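Local coordinates for putative uncharacterized protein PH0242 (Pyrococcus horikoshii, PDB 3VU1) that is the beta-rich C-terminal globular domain of AglB, an archaeal member of the oligosaccharyltransferase family, and carries a bound calcium ion in this structure, at residues K257-I262 and R280-A285; A293-Y298 and G312-M317; K336-L341 and M483-A488. All coordinates share one frame; numbering follows the deposited sequence.

Contact 1: residues K257-I262 and R280-A285. With CA (calcium ion), chain C.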
loop_
_atom_site.group_PDB
_atom_site.type_symbol
_atom_site.label_atom_id
_atom_site.label_comp_id
_atom_site.label_asym_id
_atom_site.label_seq_id
_atom_site.Cartn_x
_atom_site.Cartn_y
_atom_site.Cartn_z
ATOM N N LYS A 257 1.592 -17.211 1.505
ATOM C CA LYS A 257 1.210 -18.631 1.442
ATOM C C LYS A 257 2.410 -19.396 1.948
ATOM O O LYS A 257 3.549 -19.093 1.557
ATOM C CB LYS A 257 0.911 -19.018 -0.001
ATOM C CG LYS A 257 0.296 -20.387 -0.255
ATOM C CD LYS A 257 0.323 -20.628 -1.763
ATOM C CE LYS A 257 -0.527 -21.795 -2.226
ATOM N NZ LYS A 257 -1.870 -21.373 -2.714
ATOM N N ILE A 258 2.176 -20.314 2.877
ATOM C CA ILE A 258 3.210 -21.229 3.352
ATOM C C ILE A 258 2.768 -22.669 3.030
ATOM O O ILE A 258 1.577 -23.023 3.215
ATOM C CB ILE A 258 3.374 -21.142 4.864
ATOM C CG1 ILE A 258 3.697 -19.718 5.298
ATOM C CG2 ILE A 258 4.423 -22.144 5.350
ATOM C CD1 ILE A 258 4.075 -19.604 6.770
ATOM N N GLU A 259 3.700 -23.497 2.545
ATOM C CA GLU A 259 3.416 -24.944 2.409
ATOM C C GLU A 259 4.329 -25.789 3.291
ATOM O O GLU A 259 5.516 -25.533 3.392
ATOM C CB GLU A 259 3.495 -25.407 0.962
ATOM C CG GLU A 259 2.273 -25.089 0.133
ATOM C CD GLU A 259 2.530 -25.217 -1.367
ATOM O OE1 GLU A 259 1.571 -25.523 -2.100
ATOM O OE2 GLU A 259 3.681 -25.030 -1.836
ATOM N N ASP A 260 3.754 -26.762 3.980
ATOM C CA ASP A 260 4.539 -27.692 4.817
ATOM C C ASP A 260 4.722 -28.963 3.977
ATOM O O ASP A 260 3.757 -29.421 3.325
ATOM C CB ASP A 260 3.754 -28.009 6.094
ATOM C CG ASP A 260 4.619 -28.502 7.236
ATOM O OD1 ASP A 260 5.866 -28.518 7.092
ATOM O OD2 ASP A 260 4.042 -28.854 8.309
ATOM N N PHE A 261 5.936 -29.503 3.946
ATOM C CA PHE A 261 6.141 -30.764 3.267
ATOM C C PHE A 261 5.797 -31.950 4.189
ATOM O O PHE A 261 6.565 -32.285 5.063
ATOM C CB PHE A 261 7.570 -30.866 2.710
ATOM C CG PHE A 261 7.726 -31.956 1.678
ATOM C CD1 PHE A 261 8.576 -33.050 1.912
ATOM C CD2 PHE A 261 6.976 -31.922 0.479
ATOM C CE1 PHE A 261 8.714 -34.047 0.953
ATOM C CE2 PHE A 261 7.103 -32.934 -0.470
ATOM C CZ PHE A 261 7.973 -33.994 -0.229
ATOM N N ILE A 262 4.633 -32.562 4.002
ATOM C CA ILE A 262 4.061 -33.493 4.996
ATOM C C ILE A 262 3.898 -34.882 4.376
ATOM O O ILE A 262 3.150 -35.049 3.385
ATOM C CB ILE A 262 2.682 -32.991 5.511
ATOM C CG1 ILE A 262 2.830 -31.610 6.190
ATOM C CG2 ILE A 262 1.987 -34.021 6.409
ATOM C CD1 ILE A 262 1.513 -30.871 6.413
ATOM N N ARG A 280 7.811 -24.162 2.220
ATOM C CA ARG A 280 7.934 -23.366 1.033
ATOM C C ARG A 280 7.237 -22.044 1.315
ATOM O O ARG A 280 6.013 -22.028 1.525
ATOM C CB ARG A 280 7.311 -24.063 -0.177
ATOM C CG ARG A 280 7.754 -23.432 -1.500
ATOM C CD ARG A 280 6.878 -23.855 -2.660
ATOM N NE ARG A 280 7.388 -25.059 -3.305
ATOM C CZ ARG A 280 6.621 -26.028 -3.803
ATOM N NH1 ARG A 280 5.290 -25.993 -3.735
ATOM N NH2 ARG A 280 7.198 -27.059 -4.366
ATOM N N LEU A 281 8.016 -20.955 1.356
ATOM C CA LEU A 281 7.496 -19.597 1.582
ATOM C C LEU A 281 7.273 -18.803 0.281
ATOM O O LEU A 281 8.201 -18.576 -0.521
ATOM C CB LEU A 281 8.435 -18.864 2.527
ATOM C CG LEU A 281 8.930 -19.785 3.657
ATOM C CD1 LEU A 281 9.963 -19.079 4.514
ATOM C CD2 LEU A 281 7.798 -20.300 4.539
ATOM N N TYR A 282 6.034 -18.405 0.052
ATOM C CA TYR A 282 5.687 -17.627 -1.138
ATOM C C TYR A 282 5.743 -16.152 -0.769
ATOM O O TYR A 282 4.960 -15.670 0.045
ATOM C CB TYR A 282 4.300 -17.983 -1.638
ATOM C CG TYR A 282 4.193 -19.351 -2.249
ATOM C CD1 TYR A 282 4.194 -20.500 -1.439
ATOM C CD2 TYR A 282 4.069 -19.513 -3.639
ATOM C CE1 TYR A 282 4.085 -21.764 -1.995
ATOM C CE2 TYR A 282 3.955 -20.779 -4.207
ATOM C CZ TYR A 282 3.966 -21.896 -3.380
ATOM O OH TYR A 282 3.848 -23.151 -3.913
ATOM N N ILE A 283 6.687 -15.447 -1.369
ATOM C CA ILE A 283 7.031 -14.102 -0.941
ATOM C C ILE A 283 6.442 -13.040 -1.860
ATOM O O ILE A 283 6.510 -13.142 -3.092
ATOM C CB ILE A 283 8.553 -13.963 -0.820
ATOM C CG1 ILE A 283 8.993 -14.757 0.419
ATOM C CG2 ILE A 283 8.962 -12.495 -0.768
ATOM C CD1 ILE A 283 10.480 -14.768 0.721
ATOM N N SER A 284 5.834 -12.034 -1.252
ATOM C CA SER A 284 5.427 -10.849 -1.983
ATOM C C SER A 284 6.278 -9.652 -1.565
ATOM O O SER A 284 6.264 -9.264 -0.402
ATOM C CB SER A 284 3.952 -10.585 -1.748
ATOM O OG SER A 284 3.613 -9.323 -2.257
ATOM N N ALA A 285 7.065 -9.111 -2.493
ATOM C CA ALA A 285 7.859 -7.902 -2.223
ATOM C C ALA A 285 7.228 -6.701 -2.919
ATOM O O ALA A 285 7.088 -6.677 -4.162
ATOM C CB ALA A 285 9.311 -8.077 -2.651
HETATM CA CA CA C . 5.715 -7.396 -5.882
#

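Contact 2: residues A293-Y298 and G312-M317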
loop_
_atom_site.group_PDB
_atom_site.type_symbol
_atom_site.label_atom_id
_atom_site.label_comp_id
_atom_site.label_asym_id
_atom_site.label_seq_id
_atom_site.Cartn_x
_atom_site.Cartn_y
_atom_site.Cartn_z
ATOM N N ALA A 293 19.641 -10.118 2.153
ATOM C CA ALA A 293 18.652 -10.255 3.204
ATOM C C ALA A 293 18.851 -11.552 3.992
ATOM O O ALA A 293 19.229 -12.573 3.419
ATOM C CB ALA A 293 17.249 -10.223 2.585
ATOM N N THR A 294 18.572 -11.507 5.292
ATOM C CA THR A 294 18.544 -12.699 6.142
ATOM C C THR A 294 17.109 -13.021 6.572
ATOM O O THR A 294 16.381 -12.114 6.979
ATOM C CB THR A 294 19.392 -12.484 7.408
ATOM O OG1 THR A 294 20.653 -11.957 7.021
ATOM C CG2 THR A 294 19.610 -13.788 8.162
ATOM N N LEU A 295 16.720 -14.300 6.494
ATOM C CA LEU A 295 15.430 -14.755 7.012
ATOM C C LEU A 295 15.512 -15.294 8.448
ATOM O O LEU A 295 16.428 -16.059 8.789
ATOM C CB LEU A 295 14.849 -15.821 6.111
ATOM C CG LEU A 295 14.796 -15.450 4.645
ATOM C CD1 LEU A 295 14.339 -16.631 3.796
ATOM C CD2 LEU A 295 13.872 -14.262 4.454
ATOM N N TYR A 296 14.555 -14.901 9.290
ATOM C CA TYR A 296 14.464 -15.479 10.629
ATOM C C TYR A 296 13.085 -15.970 10.957
ATOM O O TYR A 296 12.107 -15.638 10.282
ATOM C CB TYR A 296 14.822 -14.474 11.689
ATOM C CG TYR A 296 16.185 -13.892 11.550
ATOM C CD1 TYR A 296 16.398 -12.756 10.771
ATOM C CD2 TYR A 296 17.275 -14.452 12.222
ATOM C CE1 TYR A 296 17.652 -12.193 10.667
ATOM C CE2 TYR A 296 18.544 -13.892 12.128
ATOM C CZ TYR A 296 18.719 -12.764 11.350
ATOM O OH TYR A 296 19.956 -12.211 11.224
ATOM N N VAL A 297 13.022 -16.780 12.004
ATOM C CA VAL A 297 11.776 -17.057 12.695
ATOM C C VAL A 297 11.986 -16.648 14.159
ATOM O O VAL A 297 12.991 -17.030 14.800
ATOM C CB VAL A 297 11.353 -18.538 12.541
ATOM C CG1 VAL A 297 10.078 -18.825 13.316
ATOM C CG2 VAL A 297 11.118 -18.877 11.074
ATOM N N TYR A 298 11.089 -15.811 14.664
ATOM C CA TYR A 298 11.093 -15.449 16.080
ATOM C C TYR A 298 9.957 -16.213 16.747
ATOM O O TYR A 298 8.788 -16.032 16.382
ATOM C CB TYR A 298 10.854 -13.945 16.275
ATOM C CG TYR A 298 11.940 -12.986 15.804
ATOM C CD1 TYR A 298 13.083 -13.447 15.147
ATOM C CD2 TYR A 298 11.797 -11.598 15.980
ATOM C CE1 TYR A 298 14.064 -12.571 14.708
ATOM C CE2 TYR A 298 12.774 -10.716 15.535
ATOM C CZ TYR A 298 13.913 -11.205 14.900
ATOM O OH TYR A 298 14.915 -10.353 14.441
ATOM N N GLY A 312 17.632 -18.762 6.645
ATOM C CA GLY A 312 17.886 -18.501 5.223
ATOM C C GLY A 312 18.441 -17.142 4.889
ATOM O O GLY A 312 18.497 -16.253 5.732
ATOM N N GLU A 313 18.874 -17.006 3.644
ATOM C CA GLU A 313 19.370 -15.749 3.105
ATOM C C GLU A 313 18.789 -15.518 1.729
ATOM O O GLU A 313 18.481 -16.477 1.022
ATOM C CB GLU A 313 20.865 -15.796 2.971
ATOM C CG GLU A 313 21.593 -15.717 4.292
ATOM C CD GLU A 313 23.095 -15.754 4.111
ATOM O OE1 GLU A 313 23.795 -15.265 5.014
ATOM O OE2 GLU A 313 23.569 -16.259 3.065
ATOM N N ILE A 314 18.602 -14.257 1.341
ATOM C CA ILE A 314 18.232 -13.967 -0.048
ATOM C C ILE A 314 19.133 -12.870 -0.522
ATOM O O ILE A 314 19.021 -11.747 -0.033
ATOM C CB ILE A 314 16.776 -13.518 -0.213
ATOM C CG1 ILE A 314 15.822 -14.504 0.457
ATOM C CG2 ILE A 314 16.457 -13.385 -1.688
ATOM C CD1 ILE A 314 14.461 -13.927 0.759
ATOM N N LYS A 315 20.045 -13.210 -1.440
ATOM C CA LYS A 315 21.016 -12.247 -1.993
ATOM C C LYS A 315 20.251 -11.185 -2.791
ATOM O O LYS A 315 20.479 -9.974 -2.634
ATOM C CB LYS A 315 22.135 -12.944 -2.810
ATOM C CG LYS A 315 21.760 -13.668 -4.125
ATOM C CD LYS A 315 20.433 -14.479 -4.152
ATOM C CE LYS A 315 20.512 -15.867 -3.511
ATOM N NZ LYS A 315 21.397 -16.779 -4.296
ATOM N N TYR A 316 19.288 -11.657 -3.576
ATOM C CA TYR A 316 18.544 -10.792 -4.431
ATOM C C TYR A 316 17.253 -11.424 -4.915
ATOM O O TYR A 316 17.259 -12.533 -5.468
ATOM C CB TYR A 316 19.392 -10.358 -5.644
ATOM C CG TYR A 316 18.607 -9.492 -6.622
ATOM C CD1 TYR A 316 18.381 -8.141 -6.338
ATOM C CD2 TYR A 316 18.055 -10.037 -7.799
ATOM C CE1 TYR A 316 17.645 -7.356 -7.193
ATOM C CE2 TYR A 316 17.316 -9.257 -8.673
ATOM C CZ TYR A 316 17.120 -7.916 -8.361
ATOM O OH TYR A 316 16.386 -7.083 -9.176
ATOM N N MET A 317 16.156 -10.688 -4.737
ATOM C CA MET A 317 14.898 -11.006 -5.406
ATOM C C MET A 317 14.286 -9.744 -6.050
ATOM O O MET A 317 14.128 -8.730 -5.395
ATOM C CB MET A 317 13.929 -11.666 -4.419
ATOM C CG MET A 317 12.655 -12.188 -5.068
ATOM S SD MET A 317 11.509 -13.087 -3.980
ATOM C CE MET A 317 12.590 -14.367 -3.347
#

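Contact 3: residues K336-L341 and M483-A488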
loop_
_atom_site.group_PDB
_atom_site.type_symbol
_atom_site.label_atom_id
_atom_site.label_comp_id
_atom_site.label_asym_id
_atom_site.label_seq_id
_atom_site.Cartn_x
_atom_site.Cartn_y
_atom_site.Cartn_z
ATOM N N LYS A 336 3.258 -18.405 19.113
ATOM C CA LYS A 336 3.207 -18.095 17.693
ATOM C C LYS A 336 4.592 -17.897 17.080
ATOM O O LYS A 336 5.567 -17.683 17.802
ATOM C CB LYS A 336 2.332 -16.871 17.430
ATOM C CG LYS A 336 2.806 -15.591 18.084
ATOM C CD LYS A 336 1.954 -14.437 17.593
ATOM C CE LYS A 336 2.227 -13.163 18.379
ATOM N NZ LYS A 336 1.305 -12.099 17.894
ATOM N N TYR A 337 4.670 -17.993 15.748
ATOM C CA TYR A 337 5.939 -17.763 15.026
ATOM C C TYR A 337 5.872 -16.541 14.102
ATOM O O TYR A 337 4.906 -16.346 13.344
ATOM C CB TYR A 337 6.426 -19.014 14.267
ATOM C CG TYR A 337 6.372 -20.277 15.096
ATOM C CD1 TYR A 337 5.325 -21.181 14.941
ATOM C CD2 TYR A 337 7.348 -20.559 16.047
ATOM C CE1 TYR A 337 5.249 -22.337 15.693
ATOM C CE2 TYR A 337 7.283 -21.714 16.810
ATOM C CZ TYR A 337 6.224 -22.599 16.627
ATOM O OH TYR A 337 6.127 -23.754 17.374
ATOM N N ARG A 338 6.901 -15.712 14.196
ATOM C CA ARG A 338 6.989 -14.543 13.344
ATOM C C ARG A 338 8.162 -14.688 12.376
ATOM O O ARG A 338 9.320 -14.801 12.781
ATOM C CB ARG A 338 7.110 -13.261 14.189
ATOM C CG ARG A 338 6.925 -11.969 13.413
ATOM C CD ARG A 338 7.239 -10.781 14.291
ATOM N NE ARG A 338 6.102 -10.464 15.129
ATOM C CZ ARG A 338 6.171 -9.786 16.267
ATOM N NH1 ARG A 338 7.350 -9.357 16.718
ATOM N NH2 ARG A 338 5.057 -9.557 16.957
ATOM N N PHE A 339 7.837 -14.683 11.094
ATOM C CA PHE A 339 8.837 -14.672 10.045
ATOM C C PHE A 339 9.364 -13.247 9.789
ATOM O O PHE A 339 8.592 -12.316 9.554
ATOM C CB PHE A 339 8.252 -15.322 8.789
ATOM C CG PHE A 339 7.965 -16.793 8.962
ATOM C CD1 PHE A 339 6.947 -17.229 9.816
ATOM C CD2 PHE A 339 8.727 -17.747 8.301
ATOM C CE1 PHE A 339 6.682 -18.577 9.992
ATOM C CE2 PHE A 339 8.469 -19.103 8.481
ATOM C CZ PHE A 339 7.447 -19.515 9.323
ATOM N N ILE A 340 10.679 -13.092 9.891
ATOM C CA ILE A 340 11.356 -11.811 9.688
ATOM C C ILE A 340 12.283 -11.790 8.470
ATOM O O ILE A 340 13.084 -12.702 8.270
ATOM C CB ILE A 340 12.148 -11.387 10.955
ATOM C CG1 ILE A 340 11.297 -10.489 11.853
ATOM C CG2 ILE A 340 13.340 -10.532 10.590
ATOM C CD1 ILE A 340 10.073 -11.166 12.382
ATOM N N LEU A 341 12.167 -10.749 7.659
ATOM C CA LEU A 341 13.186 -10.474 6.670
ATOM C C LEU A 341 14.017 -9.320 7.208
ATOM O O LEU A 341 13.480 -8.272 7.554
ATOM C CB LEU A 341 12.561 -10.128 5.314
ATOM C CG LEU A 341 13.569 -9.975 4.152
ATOM C CD1 LEU A 341 12.988 -10.512 2.865
ATOM C CD2 LEU A 341 14.081 -8.540 3.936
ATOM N N MET A 483 7.060 -10.545 8.032
ATOM C CA MET A 483 6.529 -11.111 6.803
ATOM C C MET A 483 5.174 -11.753 7.010
ATOM O O MET A 483 4.312 -11.681 6.148
ATOM C CB MET A 483 7.503 -12.093 6.149
ATOM C CG MET A 483 8.946 -11.637 6.043
ATOM S SD MET A 483 9.933 -12.754 4.995
ATOM C CE MET A 483 9.301 -12.321 3.370
ATOM N N ILE A 484 5.011 -12.414 8.150
ATOM C CA ILE A 484 3.779 -13.151 8.503
ATOM C C ILE A 484 3.941 -13.624 9.941
ATOM O O ILE A 484 5.066 -13.821 10.408
ATOM C CB ILE A 484 3.499 -14.366 7.566
ATOM C CG1 ILE A 484 2.041 -14.870 7.721
ATOM C CG2 ILE A 484 4.552 -15.462 7.791
ATOM C CD1 ILE A 484 1.510 -15.799 6.633
ATOM N N GLU A 485 2.812 -13.752 10.634
ATOM C CA GLU A 485 2.728 -14.406 11.948
ATOM C C GLU A 485 1.870 -15.666 11.853
ATOM O O GLU A 485 0.737 -15.638 11.357
ATOM C CB GLU A 485 2.151 -13.466 12.985
ATOM C CG GLU A 485 3.015 -12.246 13.182
ATOM C CD GLU A 485 2.608 -11.418 14.391
ATOM O OE1 GLU A 485 1.389 -11.155 14.550
ATOM O OE2 GLU A 485 3.513 -11.031 15.173
ATOM N N VAL A 486 2.434 -16.779 12.302
ATOM C CA VAL A 486 1.757 -18.076 12.252
ATOM C C VAL A 486 1.612 -18.576 13.684
ATOM O O VAL A 486 2.615 -18.662 14.434
ATOM C CB VAL A 486 2.556 -19.102 11.399
ATOM C CG1 VAL A 486 1.865 -20.460 11.378
ATOM C CG2 VAL A 486 2.711 -18.595 9.976
ATOM N N SER A 487 0.369 -18.872 14.073
ATOM C CA SER A 487 0.096 -19.483 15.383
ATOM C C SER A 487 0.684 -20.870 15.435
ATOM O O SER A 487 0.645 -21.609 14.425
ATOM C CB SER A 487 -1.390 -19.624 15.607
ATOM O OG SER A 487 -1.984 -18.360 15.737
ATOM N N ALA A 488 1.226 -21.233 16.597
ATOM C CA ALA A 488 1.586 -22.625 16.833
ATOM C C ALA A 488 0.337 -23.505 17.059
ATOM O O ALA A 488 -0.725 -23.034 17.447
ATOM C CB ALA A 488 2.564 -22.732 17.983
#

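Contact 1: residues K257-I262 and R280-A285
Glu-259 and Arg-280 face each other as a hydrogen-bonded pair in an antiparallel beta sheet of four strands. The strands 253-262 and 275-285 are neighbours in it. Glu-259 N bonds to Arg-280 O, and Arg-280 N returns a bond to Glu-259 O, both at 2.9 Å. Tyr-282 N adds a third backbone bond to Lys-257 O.

The face of Ile-258 and Leu-281 is shut in the interior. The two lie alongside each other, with Ile-258 CG2 3.9 Å from Leu-281 CD2. The face of Lys-257, Glu-259, Arg-280 and Tyr-282 is partly open to solvent. In Lys-257, CG is anti to the backbone N (chi1 -171°) and the chain runs on extended, which lays CD over the Tyr-282 ring, 3.9 Å from its centroid. NZ stands higher over the same face, 6.0 Å from the ring centroid, too far for more than a weak cation-pi attraction. The Arg-280 guanidinium also meets Trp-266 in a cation-pi contact.

Beyond the paired residues, strand 275-285 runs on to the calcium ion. Ala-285 O binds it at 2.3 Å, together with Glu-76, His-319 and Glu-322.

One carboxylate oxygen gathers the polar face. Glu-259 OE2 forms a salt bridge with Arg-280 NH1 (2.7 Å) and accepts a hydrogen bond from Tyr-282 OH (2.8 Å), and these two donors come from opposite faces of the carboxylate plane.

Contact 2: residues A293-Y298 and G312-M317
Ala-293 and Ile-314 form a hydrogen-bonded pair where strands 293-298 and 312-314 run antiparallel, their directions 149° apart. Ala-293 N bonds to Ile-314 O at 2.8 Å, and Ile-314 N bonds back to Ala-293 O at 2.7 Å. Leu-295 N bonds to Gly-312 O at 2.7 Å. Between these bonds Thr-294 and Glu-313 make a non-hydrogen-bonded pair. Here Glu-313 CA lies 3.2 Å from Ala-293 O, in a CA-H...O contact.

The side chains divide by face. Ala-293, Leu-295 and Ile-314 share the buried one. Leu-295 and Ile-314 meet at a slant by their methyl groups, with Leu-295 CD2 3.8 Å from Ile-314 CD1. In Ile-314, CG1 stands opposite the carbonyl carbon (chi1 -52°) and carries CD1 to the leucine. Ala-293 CB sits 4.3 Å from Ile-314 CB. Gly-312 brings only backbone, and Leu-295 CB and CG lie against its carbonyl. Thr-294 and Glu-313 occupy the more open face. Thr-294 CG2 rests against Gly-312 O at 3.6 Å, while the Glu-313 carboxylate makes a salt bridge with Lys-310.

This is one end of the beta hairpin 293-301 and 304-314. At Lys-315 the chain turns a corner, and 316-317 pairs instead with the short strand 290-291. The other edge of 293-301 bonds to strand 336-356, through Thr-294 with Ala-342, for example. Ile-325 of strand 325-331 packs on both Leu-295 and Ile-314.

Contact 3: residues K336-L341 and M483-A488
Tyr-337 and Val-486 are a hydrogen-bonded pair at the meeting of two antiparallel strands, 336-356 and 464-487, which are far apart in sequence. Val-486 N bonds to Tyr-337 O at 2.7 Å. Phe-339 N takes Ile-484 O at 3.0 Å. Phe-339 O, however, accepts from Met-483 N (2.8 Å), one residue earlier. With the helix-like backbone of Met-483, this is consistent with a classic beta bulge.

The ionic group lies on the face of Lys-336, Arg-338 and Glu-485. Arg-338 grips one oxygen, Glu-485 OE2, side-on, with NE at 2.7 Å and NH2 at 2.8 Å. Guanidinium and carboxylate are nearly coplanar, 14° apart. Lys-336, two residues before Arg-338 on the same strand, sends NZ to Glu-485 OE1 in a weak bond of 3.5 Å.

Tyr-337, Phe-339, Ile-484 and Val-486 take the opposite face. Ile-484 CG2 touches Phe-339 CD1 at 3.6 Å; with chi1 of -165° it is CG1 that leads away and CG2 that stays by the ring. Val-486 CG2 meets Phe-339 CE1. Two further apolar contacts join the strands: Ala-488 CB lies by Tyr-337 CE1, and Met-483 SD rests on Leu-341 CB at 3.7 Å. The Tyr-337 hydroxyl bonds to Pro-332 O.

The pairing is thus two-sided. Arg-338, with a weaker contribution from Lys-336, would probably favour the ionised form of Glu-485, while apolar side chains line the reverse.

All three contacts are antiparallel strand pairs. None is wholly core: each has a mainly buried apolar face and a more polar, partly exposed one, and contact 2 also has a fully exposed residue, Glu-313. Contacts 2 and 3 hold the same sheet: Tyr-296 N and Ile-340 O lie 2.8 Å apart, a probable hydrogen bond between strands 293-301 and 336-356. Contact 1 belongs to another sheet that packs on this one. Its Ile-258 reaches Val-486 and Phe-339 of contact 3, and its Ile-283 touches Ile-314 of contact 2, so the apolar faces meet. Contacts 1 and 3 each bridge a glutamate to an arginine across the strands, whereas contact 2 has no cross-strand ion pair.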